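Long-range contacts in nuclear hormone receptor FTZ-F1 (Drosophila melanogaster, PDB 2XHS), which probably acts as a transcription factor of the NR5A nuclear receptor group, its ligand-binding domain recognising a peptide of the Fushi tarazu protein: residues F18-D24 / M148-V152; E136-K140 / I205-I209. One frame throughout, in Å; residues are numbered along the deposited sequence.

Interaction 1: F18-D24 / M148-V152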
ATOM      1  N   PHE A  18      -8.520 -13.370   1.119  1.00 50.26           N
ATOM      2  CA  PHE A  18      -7.764 -12.175   0.988  1.00 49.73           C
ATOM      3  C   PHE A  18      -7.830 -11.369   2.238  1.00 50.21           C
ATOM      4  O   PHE A  18      -6.879 -10.804   2.666  1.00 50.71           O
ATOM      5  CB  PHE A  18      -8.349 -11.365  -0.123  1.00 50.34           C
ATOM      6  CG  PHE A  18      -8.105 -11.927  -1.456  1.00 50.30           C
ATOM      7  CD1 PHE A  18      -7.145 -12.858  -1.648  1.00 51.25           C
ATOM      8  CD2 PHE A  18      -8.830 -11.521  -2.523  1.00 53.19           C
ATOM      9  CE1 PHE A  18      -6.916 -13.357  -2.871  1.00 54.03           C
ATOM     10  CE2 PHE A  18      -8.595 -12.031  -3.740  1.00 53.92           C
ATOM     11  CZ  PHE A  18      -7.643 -12.943  -3.913  1.00 54.08           C
ATOM     12  N   VAL A  19      -8.982 -11.284   2.827  1.00 50.70           N
ATOM     13  CA  VAL A  19      -9.064 -10.483   4.005  1.00 51.73           C
ATOM     14  C   VAL A  19      -8.338 -11.132   5.134  1.00 54.40           C
ATOM     15  O   VAL A  19      -8.094 -10.540   6.139  1.00 55.49           O
ATOM     16  CB  VAL A  19     -10.457 -10.231   4.399  1.00 50.81           C
ATOM     17  CG1 VAL A  19     -10.439  -9.666   5.735  1.00 50.72           C
ATOM     18  CG2 VAL A  19     -11.050  -9.253   3.478  1.00 49.90           C
ATOM     19  N   GLN A  20      -8.048 -12.394   4.964  1.00 57.77           N
ATOM     20  CA  GLN A  20      -7.317 -13.178   5.915  1.00 60.75           C
ATOM     21  C   GLN A  20      -5.910 -12.719   6.051  1.00 61.37           C
ATOM     22  O   GLN A  20      -5.311 -12.803   7.087  1.00 62.48           O
ATOM     23  CB  GLN A  20      -7.295 -14.604   5.446  1.00 62.00           C
ATOM     24  CG  GLN A  20      -8.355 -15.422   6.049  1.00 67.61           C
ATOM     25  CD  GLN A  20      -8.487 -15.125   7.480  1.00 74.56           C
ATOM     26  OE1 GLN A  20      -7.508 -14.916   8.156  1.00 78.60           O
ATOM     27  NE2 GLN A  20      -9.697 -15.101   7.967  1.00 77.22           N
ATOM     28  N   SER A  21      -5.385 -12.236   4.959  1.00 61.78           N
ATOM     29  CA  SER A  21      -4.002 -11.920   4.844  1.00 62.13           C
ATOM     30  C   SER A  21      -3.675 -10.584   5.398  1.00 61.96           C
ATOM     31  O   SER A  21      -2.545 -10.195   5.449  1.00 62.65           O
ATOM     32  CB  SER A  21      -3.649 -11.978   3.392  1.00 62.39           C
ATOM     33  OG  SER A  21      -4.355 -13.037   2.833  1.00 64.06           O
ATOM     34  N   ILE A  22      -4.669  -9.886   5.876  1.00 61.94           N
ATOM     35  CA  ILE A  22      -4.430  -8.587   6.412  1.00 61.54           C
ATOM     36  C   ILE A  22      -4.498  -8.593   7.904  1.00 62.77           C
ATOM     37  O   ILE A  22      -5.476  -9.005   8.470  1.00 63.99           O
ATOM     38  CB  ILE A  22      -5.500  -7.651   5.934  1.00 60.12           C
ATOM     39  CG1 ILE A  22      -5.614  -7.735   4.431  1.00 60.43           C
ATOM     40  CG2 ILE A  22      -5.159  -6.277   6.270  1.00 60.33           C
ATOM     41  CD1 ILE A  22      -4.405  -7.347   3.745  1.00 61.28           C
ATOM     42  N   ASP A  23      -3.451  -8.130   8.558  1.00 63.42           N
ATOM     43  CA  ASP A  23      -3.536  -7.888   9.967  1.00 63.79           C
ATOM     44  C   ASP A  23      -3.333  -6.413  10.136  1.00 63.02           C
ATOM     45  O   ASP A  23      -2.236  -5.953  10.140  1.00 63.23           O
ATOM     46  CB  ASP A  23      -2.451  -8.633  10.706  1.00 65.24           C
ATOM     47  CG  ASP A  23      -2.830  -8.949  12.125  1.00 70.18           C
ATOM     48  OD1 ASP A  23      -3.519  -8.148  12.759  1.00 72.74           O
ATOM     49  OD2 ASP A  23      -2.418  -9.998  12.628  1.00 74.11           O
ATOM     50  N   ASP A  24      -4.411  -5.669  10.266  1.00 62.50           N
ATOM     51  CA  ASP A  24      -4.327  -4.250  10.450  1.00 62.04           C
ATOM     52  C   ASP A  24      -3.629  -4.000  11.738  1.00 62.96           C
ATOM     53  O   ASP A  24      -2.900  -3.060  11.879  1.00 63.67           O
ATOM     54  CB  ASP A  24      -5.705  -3.605  10.512  1.00 61.48           C
ATOM     55  CG  ASP A  24      -6.305  -3.398   9.179  1.00 57.58           C
ATOM     56  OD1 ASP A  24      -5.593  -3.516   8.196  1.00 53.33           O
ATOM     57  OD2 ASP A  24      -7.487  -3.095   9.110  1.00 50.36           O
HETATM   58  N   MSE A 148     -13.295  -3.015   3.566  1.00 39.22           N
HETATM   59  CA  MSE A 148     -12.132  -3.839   3.713  1.00 39.90           C
HETATM   60  C   MSE A 148     -12.024  -4.776   2.550  1.00 38.52           C
HETATM   61  O   MSE A 148     -10.972  -5.087   2.101  1.00 37.69           O
HETATM   62  CB  MSE A 148     -12.222  -4.617   5.005  1.00 40.48           C
HETATM   63  CG  MSE A 148     -11.174  -5.687   5.221  1.00 47.22           C
HETATM   64 SE   MSE A 148      -9.480  -5.111   5.749  1.00 65.46          SE
HETATM   65  CE  MSE A 148      -9.073  -6.343   7.018  1.00 64.38           C
ATOM     66  N   GLY A 149     -13.140  -5.242   2.061  1.00 38.73           N
ATOM     67  CA  GLY A 149     -13.133  -6.120   0.927  1.00 37.99           C
ATOM     68  C   GLY A 149     -12.649  -5.500  -0.344  1.00 38.40           C
ATOM     69  O   GLY A 149     -11.938  -6.096  -1.085  1.00 38.52           O
ATOM     70  N   ASP A 150     -13.072  -4.286  -0.584  1.00 37.08           N
ATOM     71  CA  ASP A 150     -12.673  -3.560  -1.739  1.00 35.96           C
ATOM     72  C   ASP A 150     -11.209  -3.324  -1.725  1.00 36.66           C
ATOM     73  O   ASP A 150     -10.562  -3.433  -2.710  1.00 38.85           O
ATOM     74  CB  ASP A 150     -13.336  -2.206  -1.719  1.00 36.14           C
ATOM     75  CG  ASP A 150     -14.789  -2.280  -1.845  1.00 38.06           C
ATOM     76  OD1 ASP A 150     -15.251  -3.061  -2.642  1.00 40.76           O
ATOM     77  OD2 ASP A 150     -15.485  -1.538  -1.186  1.00 39.46           O
ATOM     78  N   TYR A 151     -10.700  -2.967  -0.575  1.00 35.63           N
ATOM     79  CA  TYR A 151      -9.319  -2.614  -0.409  1.00 35.68           C
ATOM     80  C   TYR A 151      -8.353  -3.723  -0.723  1.00 35.98           C
ATOM     81  O   TYR A 151      -7.324  -3.483  -1.251  1.00 37.47           O
ATOM     82  CB  TYR A 151      -9.117  -2.069   0.996  1.00 35.70           C
ATOM     83  CG  TYR A 151      -7.745  -2.221   1.571  1.00 38.05           C
ATOM     84  CD1 TYR A 151      -6.726  -1.404   1.193  1.00 41.07           C
ATOM     85  CD2 TYR A 151      -7.477  -3.172   2.505  1.00 38.21           C
ATOM     86  CE1 TYR A 151      -5.506  -1.541   1.700  1.00 41.38           C
ATOM     87  CE2 TYR A 151      -6.248  -3.312   3.004  1.00 40.86           C
ATOM     88  CZ  TYR A 151      -5.270  -2.487   2.604  1.00 41.25           C
ATOM     89  OH  TYR A 151      -4.029  -2.609   3.114  1.00 45.49           O
ATOM     90  N   VAL A 152      -8.654  -4.937  -0.346  1.00 36.38           N
ATOM     91  CA  VAL A 152      -7.791  -6.036  -0.675  1.00 37.71           C
ATOM     92  C   VAL A 152      -7.744  -6.397  -2.130  1.00 38.16           C
ATOM     93  O   VAL A 152      -6.743  -6.778  -2.634  1.00 38.27           O
ATOM     94  CB  VAL A 152      -8.058  -7.261   0.174  1.00 37.26           C
ATOM     95  CG1 VAL A 152      -7.626  -7.001   1.534  1.00 36.74           C
ATOM     96  CG2 VAL A 152      -9.473  -7.547   0.205  1.00 40.38           C
TER

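Interaction 2: E136-K140 / I205-I209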
ATOM      1  N   GLU A 136      -9.087  14.275  -1.960  1.00 54.53           N
ATOM      2  CA  GLU A 136     -10.111  14.167  -2.929  1.00 55.34           C
ATOM      3  C   GLU A 136     -10.391  12.720  -3.129  1.00 53.79           C
ATOM      4  O   GLU A 136     -11.503  12.339  -3.285  1.00 54.76           O
ATOM      5  CB  GLU A 136      -9.638  14.797  -4.207  1.00 57.18           C
ATOM      6  CG  GLU A 136     -10.743  15.303  -5.048  1.00 64.14           C
ATOM      7  CD  GLU A 136     -10.268  15.718  -6.384  1.00 73.95           C
ATOM      8  OE1 GLU A 136      -9.296  16.483  -6.444  1.00 75.28           O
ATOM      9  OE2 GLU A 136     -10.878  15.295  -7.373  1.00 76.98           O
ATOM     10  N   LEU A 137      -9.360  11.908  -3.166  1.00 52.40           N
ATOM     11  CA  LEU A 137      -9.523  10.481  -3.313  1.00 49.73           C
ATOM     12  C   LEU A 137     -10.199   9.857  -2.140  1.00 48.03           C
ATOM     13  O   LEU A 137     -11.052   9.040  -2.287  1.00 46.83           O
ATOM     14  CB  LEU A 137      -8.176   9.824  -3.544  1.00 49.12           C
ATOM     15  CG  LEU A 137      -7.391  10.229  -4.776  1.00 50.93           C
ATOM     16  CD1 LEU A 137      -6.155   9.450  -4.808  1.00 53.78           C
ATOM     17  CD2 LEU A 137      -8.153   9.956  -6.003  1.00 51.91           C
ATOM     18  N   GLN A 138      -9.823  10.267  -0.953  1.00 47.08           N
ATOM     19  CA  GLN A 138     -10.409   9.695   0.226  1.00 47.34           C
ATOM     20  C   GLN A 138     -11.871   9.937   0.220  1.00 47.74           C
ATOM     21  O   GLN A 138     -12.617   9.098   0.600  1.00 46.77           O
ATOM     22  CB  GLN A 138      -9.838  10.311   1.484  1.00 46.73           C
ATOM     23  CG  GLN A 138     -10.233   9.555   2.714  1.00 47.79           C
ATOM     24  CD  GLN A 138      -9.729  10.127   3.976  1.00 47.35           C
ATOM     25  OE1 GLN A 138      -8.559  10.162   4.212  1.00 48.81           O
ATOM     26  NE2 GLN A 138     -10.617  10.541   4.815  1.00 49.70           N
ATOM     27  N   ASN A 139     -12.288  11.115  -0.184  1.00 48.61           N
ATOM     28  CA  ASN A 139     -13.692  11.412  -0.298  1.00 49.16           C
ATOM     29  C   ASN A 139     -14.399  10.595  -1.345  1.00 48.81           C
ATOM     30  O   ASN A 139     -15.503  10.170  -1.155  1.00 48.67           O
ATOM     31  CB  ASN A 139     -13.880  12.873  -0.612  1.00 50.17           C
ATOM     32  CG  ASN A 139     -13.814  13.727   0.596  1.00 54.74           C
ATOM     33  OD1 ASN A 139     -14.310  13.363   1.645  1.00 60.88           O
ATOM     34  ND2 ASN A 139     -13.236  14.893   0.455  1.00 55.28           N
ATOM     35  N   LYS A 140     -13.774  10.411  -2.485  1.00 47.50           N
ATOM     36  CA  LYS A 140     -14.398   9.672  -3.540  1.00 46.37           C
ATOM     37  C   LYS A 140     -14.623   8.286  -3.078  1.00 45.57           C
ATOM     38  O   LYS A 140     -15.637   7.713  -3.332  1.00 45.41           O
ATOM     39  CB  LYS A 140     -13.485   9.637  -4.742  1.00 47.07           C
ATOM     40  CG  LYS A 140     -13.709  10.693  -5.764  1.00 47.37           C
ATOM     41  CD  LYS A 140     -12.642  10.645  -6.780  1.00 49.03           C
ATOM     42  CE  LYS A 140     -13.003  11.371  -8.001  1.00 51.94           C
ATOM     43  NZ  LYS A 140     -11.802  11.639  -8.766  1.00 52.81           N
ATOM     44  N   ILE A 205     -10.177   4.825  -9.681  1.00 43.22           N
ATOM     45  CA  ILE A 205      -9.271   5.417  -8.734  1.00 42.01           C
ATOM     46  C   ILE A 205      -7.846   4.978  -8.901  1.00 41.39           C
ATOM     47  O   ILE A 205      -6.935   5.702  -8.641  1.00 41.48           O
ATOM     48  CB  ILE A 205      -9.733   5.157  -7.342  1.00 41.98           C
ATOM     49  CG1 ILE A 205     -11.141   5.631  -7.199  1.00 43.17           C
ATOM     50  CG2 ILE A 205      -9.021   6.006  -6.420  1.00 41.77           C
ATOM     51  CD1 ILE A 205     -11.199   6.994  -6.703  1.00 44.56           C
ATOM     52  N   LEU A 206      -7.648   3.778  -9.357  1.00 39.29           N
ATOM     53  CA  LEU A 206      -6.321   3.265  -9.363  1.00 40.01           C
ATOM     54  C   LEU A 206      -5.389   4.113 -10.162  1.00 40.53           C
ATOM     55  O   LEU A 206      -4.274   4.309  -9.788  1.00 40.56           O
ATOM     56  CB  LEU A 206      -6.333   1.846  -9.880  1.00 39.07           C
ATOM     57  CG  LEU A 206      -7.003   0.893  -8.911  1.00 41.25           C
ATOM     58  CD1 LEU A 206      -6.976  -0.457  -9.428  1.00 41.41           C
ATOM     59  CD2 LEU A 206      -6.294   0.907  -7.656  1.00 40.44           C
ATOM     60  N   PRO A 207      -5.849   4.610 -11.274  1.00 41.82           N
ATOM     61  CA  PRO A 207      -5.058   5.451 -12.124  1.00 42.14           C
ATOM     62  C   PRO A 207      -4.710   6.721 -11.432  1.00 42.86           C
ATOM     63  O   PRO A 207      -3.636   7.220 -11.615  1.00 42.76           O
ATOM     64  CB  PRO A 207      -6.003   5.737 -13.258  1.00 42.64           C
ATOM     65  CG  PRO A 207      -7.096   4.848 -13.113  1.00 43.52           C
ATOM     66  CD  PRO A 207      -6.889   3.943 -12.030  1.00 43.38           C
ATOM     67  N   GLU A 208      -5.650   7.262 -10.692  1.00 43.35           N
ATOM     68  CA  GLU A 208      -5.462   8.473  -9.966  1.00 43.71           C
ATOM     69  C   GLU A 208      -4.464   8.308  -8.891  1.00 43.35           C
ATOM     70  O   GLU A 208      -3.659   9.152  -8.659  1.00 43.57           O
ATOM     71  CB  GLU A 208      -6.770   8.881  -9.349  1.00 45.08           C
ATOM     72  CG  GLU A 208      -7.901   8.925 -10.307  1.00 50.69           C
ATOM     73  CD  GLU A 208      -9.007   9.793  -9.835  1.00 55.33           C
ATOM     74  OE1 GLU A 208      -8.729  10.911  -9.441  1.00 55.94           O
ATOM     75  OE2 GLU A 208     -10.153   9.371  -9.890  1.00 57.97           O
ATOM     76  N   ILE A 209      -4.548   7.198  -8.204  1.00 42.86           N
ATOM     77  CA  ILE A 209      -3.644   6.906  -7.136  1.00 41.03           C
ATOM     78  C   ILE A 209      -2.267   6.821  -7.668  1.00 42.28           C
ATOM     79  O   ILE A 209      -1.354   7.230  -7.033  1.00 42.73           O
ATOM     80  CB  ILE A 209      -3.892   5.566  -6.589  1.00 40.08           C
ATOM     81  CG1 ILE A 209      -5.036   5.600  -5.629  1.00 38.67           C
ATOM     82  CG2 ILE A 209      -2.697   5.101  -5.891  1.00 36.76           C
ATOM     83  CD1 ILE A 209      -5.274   4.319  -5.034  1.00 35.08           C
TER

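Interaction 1: F18-D24 / M148-V152
Selenomethionine M148, in the first turn of helix 148-159, lays its side chain against V19 and I22, and the chain can be followed atom by atom. CB leaves the helix toward the bend that follows helix 13-20, and CG, anti to the backbone N (chi1 171°), comes to lie against both methyls of V19, 4.0 Å from V19 CG2. Beyond CG the chain turns at chi2 and again at chi3, carrying M148 CE to 3.8 Å from V19 CG1. The same methyl meets I22 CB at 4.0 Å and ends near the carboxylate of D24, whose OD2 also makes a weak hydrogen bond to N103. In the helical sandwich of the nuclear receptor ligand-binding domain, this contact packs helix 13-20 and the bend after it against helix 148-159, with W65 of helix 47-67 also touching I22. One turn on from M148, V152 spreads its two methyls over different partners. V152 CG1 sits 3.6 Å from I22 CG1, and V152 CG2 touches both F18 CB and V19 CG2, 4.0 Å from each. An alanine in place of V19 would take away both methyls and is likely to strip M148 CG of its cover from this segment, leaving M148 CE resting on I22 and V152 CG2 on F18. I22 CD1, also against V152 CG1, comes obliquely to the Y151 ring, 4.5 Å from Y151 CE2, while the Y151 hydroxyl is hydrogen-bonded to D95.

Interaction 2: E136-K140 / I205-I209
K140 and E208 reach toward each other from opposite directions across two nearly antiparallel helices, the ammonium of one set before the carboxylate of the other. The stronger bond of this salt bridge runs from K140 NZ to E208 OE2 at 3.0 Å and uses the syn lone pair of that oxygen; a second, weak one goes to E208 OE1 at 3.2 Å. The ammonium therefore faces both oxygens. L137 CD2 lies over the face of the carboxylate, 3.6 Å from E208 OE1 and 3.8 Å from E208 CB, and the same methyl also touches I205 CG2. The other branch of the leucine, CD1, meets I209 CG1 at 4.1 Å. The longer branch of I205 goes to the lysine instead: its CD1 lies 3.9 Å from K140 CD, so that the aliphatic part of the lysine packs on the isoleucine before its nitrogen arrives at the carboxylate.

What positions these groups is largely the extension of both long chains. Beyond CG the lysine runs almost straight (chi2 173°), which lets it cover much of the gap between the axes of segments 136-140 and 205-209, 11.2 Å apart at closest approach, and E208 answers with an extended chain from its own side. E136 OE2 stands 5.3 Å from E208 OE1, a like charge that the lysine would probably help to offset.

Further out, Q138 turns from the partner helix to R100 of helix 77-102, and I209 packs on D90 and L94 of that same helix. With its segment axes at 163°, the arrangement is typical of paired antiparallel helices in the alpha-helical sandwich of a nuclear receptor ligand-binding domain.

Taken together, the two contacts illustrate how chemistry follows place in an all-helical domain. Interaction 1 is partly buried and almost wholly apolar, with no salt bridge across it, closing a helix and the following bend on the start of another helix. Interaction 2 is the more buried, with three of its five touching residues buried, its aliphatic side chains inside and the ion pair of partly exposed residues at its border. They share no helix, yet helices 135-143 and 148-159 follow each other in the chain, and helix 77-102 touches residues of both. Their centres lie 19 Å apart and their nearest atoms about 8 Å, and their segments alternate along the sequence.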